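Local structure of plantazolicin methyltransferase BamL (Bacillus amyloliquefaciens subsp. plantarum, 5DLY) at residues A[35-40]-A[247-251]. The protein probably transfers a methyl group from S-adenosylmethionine to an amino nitrogen of desmethylplantazolicin, in the making of the antibiotic plantazolicin. Numbering follows the deposited sequence.
With 5D7 (prop-2-en-1-yl 2-[(1S)-1-amino-4-carbamimidamidobutyl]-1,3-thiazole-4-carboxylate), chain B.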
ATOM      1  N   ARG A  35       5.597   1.301 -15.431  1.00 17.44           N
ATOM      2  CA  ARG A  35       5.512   2.544 -16.199  1.00 17.74           C
ATOM      3  C   ARG A  35       4.697   3.625 -15.491  1.00 18.14           C
ATOM      4  O   ARG A  35       5.057   4.804 -15.515  1.00 19.14           O
ATOM      5  CB  ARG A  35       4.917   2.271 -17.588  1.00 17.64           C
ATOM      6  CG  ARG A  35       4.936   3.468 -18.527  1.00 17.27           C
ATOM      7  CD  ARG A  35       4.210   3.186 -19.838  1.00 17.55           C
ATOM      8  NE  ARG A  35       2.750   3.155 -19.681  1.00 17.25           N
ATOM      9  CZ  ARG A  35       1.973   2.112 -19.975  1.00 17.38           C
ATOM     10  NH1 ARG A  35       2.485   0.988 -20.474  1.00 17.38           N
ATOM     11  NH2 ARG A  35       0.661   2.200 -19.791  1.00 16.51           N
ATOM     12  N   GLU A  36       3.600   3.218 -14.859  1.00 18.12           N
ATOM     13  CA  GLU A  36       2.614   4.179 -14.381  1.00 18.36           C
ATOM     14  C   GLU A  36       2.581   4.369 -12.865  1.00 17.96           C
ATOM     15  O   GLU A  36       2.080   5.393 -12.392  1.00 18.81           O
ATOM     16  CB  GLU A  36       1.214   3.809 -14.894  1.00 18.82           C
ATOM     17  CG  GLU A  36       1.073   3.737 -16.414  1.00 19.37           C
ATOM     18  CD  GLU A  36       1.123   5.084 -17.130  1.00 20.41           C
ATOM     19  OE1 GLU A  36       1.061   6.148 -16.477  1.00 21.02           O
ATOM     20  OE2 GLU A  36       1.226   5.084 -18.373  1.00 20.25           O
ATOM     21  N   THR A  37       3.098   3.399 -12.109  1.00 18.17           N
ATOM     22  CA  THR A  37       3.018   3.470 -10.643  1.00 18.07           C
ATOM     23  C   THR A  37       4.359   3.624  -9.925  1.00 17.79           C
ATOM     24  O   THR A  37       4.390   3.856  -8.715  1.00 18.23           O
ATOM     25  CB  THR A  37       2.215   2.283 -10.020  1.00 18.13           C
ATOM     26  OG1 THR A  37       3.015   1.096  -9.953  1.00 18.76           O
ATOM     27  CG2 THR A  37       0.947   1.986 -10.808  1.00 18.81           C
ATOM     28  N   SER A  38       5.471   3.495 -10.645  1.00 16.94           N
ATOM     29  CA  SER A  38       6.773   3.511  -9.976  1.00 16.72           C
ATOM     30  C   SER A  38       7.075   4.840  -9.285  1.00 16.24           C
ATOM     31  O   SER A  38       7.644   4.835  -8.203  1.00 15.90           O
ATOM     32  CB  SER A  38       7.909   3.112 -10.920  1.00 17.09           C
ATOM     33  OG  SER A  38       7.979   3.977 -12.031  1.00 18.30           O
ATOM     34  N   SER A  39       6.687   5.970  -9.883  1.00 16.39           N
ATOM     35  CA  SER A  39       7.043   7.264  -9.297  1.00 16.96           C
ATOM     36  C   SER A  39       6.286   7.577  -8.008  1.00 17.28           C
ATOM     37  O   SER A  39       6.782   8.328  -7.167  1.00 17.65           O
ATOM     38  CB  SER A  39       6.929   8.421 -10.307  1.00 17.43           C
ATOM     39  OG  SER A  39       5.587   8.684 -10.676  1.00 17.86           O
ATOM     40  N   ILE A  40       5.094   7.004  -7.850  1.00 16.32           N
ATOM     41  CA  ILE A  40       4.323   7.204  -6.616  1.00 16.27           C
ATOM     42  C   ILE A  40       4.904   6.391  -5.450  1.00 16.00           C
ATOM     43  O   ILE A  40       4.658   6.700  -4.287  1.00 15.15           O
ATOM     44  CB  ILE A  40       2.808   6.944  -6.813  1.00 17.01           C
ATOM     45  CG1 ILE A  40       1.965   7.640  -5.733  1.00 17.45           C
ATOM     46  CG2 ILE A  40       2.498   5.459  -6.840  1.00 17.44           C
ATOM     47  CD1 ILE A  40       1.783   9.132  -5.924  1.00 18.46           C
ATOM     48  N   GLU A 247       7.006  12.967 -14.816  1.00 13.00           N
ATOM     49  CA  GLU A 247       6.401  12.265 -13.681  1.00 13.30           C
ATOM     50  C   GLU A 247       5.530  13.187 -12.830  1.00 12.82           C
ATOM     51  O   GLU A 247       4.473  12.771 -12.347  1.00 12.37           O
ATOM     52  CB  GLU A 247       7.443  11.511 -12.850  1.00 14.74           C
ATOM     53  CG  GLU A 247       8.060  10.313 -13.578  1.00 16.11           C
ATOM     54  CD  GLU A 247       7.033   9.292 -14.052  1.00 17.16           C
ATOM     55  OE1 GLU A 247       6.097   8.974 -13.284  1.00 17.63           O
ATOM     56  OE2 GLU A 247       7.145   8.808 -15.202  1.00 18.46           O
ATOM     57  N   GLN A 248       5.939  14.448 -12.698  1.00 12.41           N
ATOM     58  CA  GLN A 248       5.100  15.422 -11.990  1.00 12.13           C
ATOM     59  C   GLN A 248       3.766  15.576 -12.716  1.00 12.31           C
ATOM     60  O   GLN A 248       2.704  15.604 -12.076  1.00 12.03           O
ATOM     61  CB  GLN A 248       5.809  16.773 -11.859  1.00 12.16           C
ATOM     62  CG  GLN A 248       6.996  16.778 -10.904  1.00 12.18           C
ATOM     63  CD  GLN A 248       7.568  18.169 -10.687  1.00 12.07           C
ATOM     64  OE1 GLN A 248       7.490  19.021 -11.563  1.00 12.13           O
ATOM     65  NE2 GLN A 248       8.139  18.399  -9.515  1.00 12.33           N
ATOM     66  N   LEU A 249       3.802  15.650 -14.049  1.00 12.29           N
ATOM     67  CA  LEU A 249       2.568  15.795 -14.822  1.00 12.55           C
ATOM     68  C   LEU A 249       1.704  14.531 -14.730  1.00 12.73           C
ATOM     69  O   LEU A 249       0.480  14.619 -14.579  1.00 12.67           O
ATOM     70  CB  LEU A 249       2.851  16.174 -16.285  1.00 12.77           C
ATOM     71  CG  LEU A 249       1.643  16.409 -17.205  1.00 13.14           C
ATOM     72  CD1 LEU A 249       0.707  17.489 -16.675  1.00 13.41           C
ATOM     73  CD2 LEU A 249       2.093  16.767 -18.619  1.00 13.46           C
ATOM     74  N   LYS A 250       2.345  13.366 -14.800  1.00 13.40           N
ATOM     75  CA  LYS A 250       1.634  12.093 -14.617  1.00 14.39           C
ATOM     76  C   LYS A 250       0.894  12.067 -13.284  1.00 13.87           C
ATOM     77  O   LYS A 250      -0.278  11.687 -13.226  1.00 13.52           O
ATOM     78  CB  LYS A 250       2.587  10.901 -14.725  1.00 16.08           C
ATOM     79  CG  LYS A 250       2.803  10.407 -16.148  1.00 18.13           C
ATOM     80  CD  LYS A 250       3.363   8.990 -16.164  1.00 19.95           C
ATOM     81  CE  LYS A 250       3.360   8.400 -17.569  1.00 21.13           C
ATOM     82  NZ  LYS A 250       1.997   8.167 -18.127  1.00 22.89           N
ATOM     83  N   GLN A 251       1.574  12.519 -12.232  1.00 13.64           N
ATOM     84  CA  GLN A 251       0.998  12.559 -10.889  1.00 13.60           C
ATOM     85  C   GLN A 251      -0.158  13.548 -10.783  1.00 13.33           C
ATOM     86  O   GLN A 251      -1.108  13.325 -10.030  1.00 14.04           O
ATOM     87  CB  GLN A 251       2.076  12.858  -9.854  1.00 13.92           C
ATOM     88  CG  GLN A 251       3.038  11.690  -9.654  1.00 14.63           C
ATOM     89  CD  GLN A 251       4.287  12.053  -8.881  1.00 15.19           C
ATOM     90  OE1 GLN A 251       4.330  13.056  -8.159  1.00 16.07           O
ATOM     91  NE2 GLN A 251       5.319  11.219  -9.013  1.00 15.42           N
TER
HETATM   92  O9  5D7 B 300      -1.898   2.652  -8.913  1.00 16.75           O
HETATM   93  C6  5D7 B 300      -2.402   2.275  -9.960  1.00 16.40           C
HETATM   94  O7  5D7 B 300      -2.876   3.220 -10.941  1.00 18.14           O
HETATM   95  C8  5D7 B 300      -2.898   4.627 -10.682  1.00 20.46           C
HETATM   96  C2  5D7 B 300      -2.522   0.833 -10.285  1.00 14.60           C
HETATM   97  N3  5D7 B 300      -1.920  -0.130  -9.537  1.00 13.79           N
HETATM   98  C4  5D7 B 300      -2.113  -1.387  -9.963  1.00 13.23           C
HETATM   99  S5  5D7 B 300      -3.088  -1.348 -11.397  1.00 13.61           S
HETATM  100  C1  5D7 B 300      -3.236   0.371 -11.400  1.00 14.40           C
HETATM  101  CA  5D7 B 300      -1.620  -2.671  -9.423  1.00 12.82           C
HETATM  102  N   5D7 B 300      -0.639  -2.367  -8.390  1.00 13.74           N
HETATM  103  CB  5D7 B 300      -2.758  -3.533  -8.857  1.00 12.17           C
HETATM  104  CG  5D7 B 300      -3.807  -2.794  -8.020  1.00 11.60           C
HETATM  105  CD  5D7 B 300      -4.377  -3.747  -6.980  1.00 11.40           C
HETATM  106  NE  5D7 B 300      -5.470  -3.089  -6.277  1.00 11.25           N
HETATM  107  CZ  5D7 B 300      -6.762  -3.040  -6.608  1.00 10.96           C
HETATM  108  NH2 5D7 B 300      -7.575  -2.413  -5.876  1.00 11.00           N
HETATM  109  NH1 5D7 B 300      -7.188  -3.642  -7.645  1.00 10.97           N
HETATM  110  C3  5D7 B 300      -3.512   5.317 -11.873  1.00 22.92           C
HETATM  111  C5  5D7 B 300      -3.105   6.513 -12.250  1.00 24.55           C
HETATM  112  O   HOH W   1       5.880   6.059 -12.748  1.00 20.26           O
HETATM  113  O   HOH W   2       8.163  10.870  -7.411  1.00 21.48           O
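Ser39 meets Glu247 and Gln251 through a single hydroxyl. Its CB, directed at helix 245-253, lies 3.1 Å from Glu247 OE1, with the CG of that residue farther off. OG, held between backbone N and carbonyl carbon (chi1 68°), donates to Glu247 OE1 over 2.7 Å, reaching that oxygen on its anti side. The same OG accepts a nearly straight bond from Gln251 NE2 (3.0 Å, 165° at the hydrogen), in the amide plane, so both roles of the hydroxyl are used. At the kink one water accepts from Ser39 N and donates to Arg35 O, in place of the direct helical bond, and to Glu247 OE1; another bridges Ser39 O to Gln251 NE2. Farther along, Lys250 bends at its last torsion, and NZ forms a salt bridge with Glu36 OE1 at 2.8 Å, on its syn side, and a weak bond to OE2. Arg35 NE, 2.8 Å from that OE2, completes a three-residue salt-bridge network, while Arg35 NH2 pairs with Glu178. The carboxylate between two cations is probably kept ionised. With axes 97° apart, the helices form a crossed pair in a Rossmann-like methyltransferase (strand order 3-2-1-4-5-7-6); Thr37 turns away from this interface, its CG2 3.5 Å from C6, the ester carbonyl carbon of the bound substrate analogue.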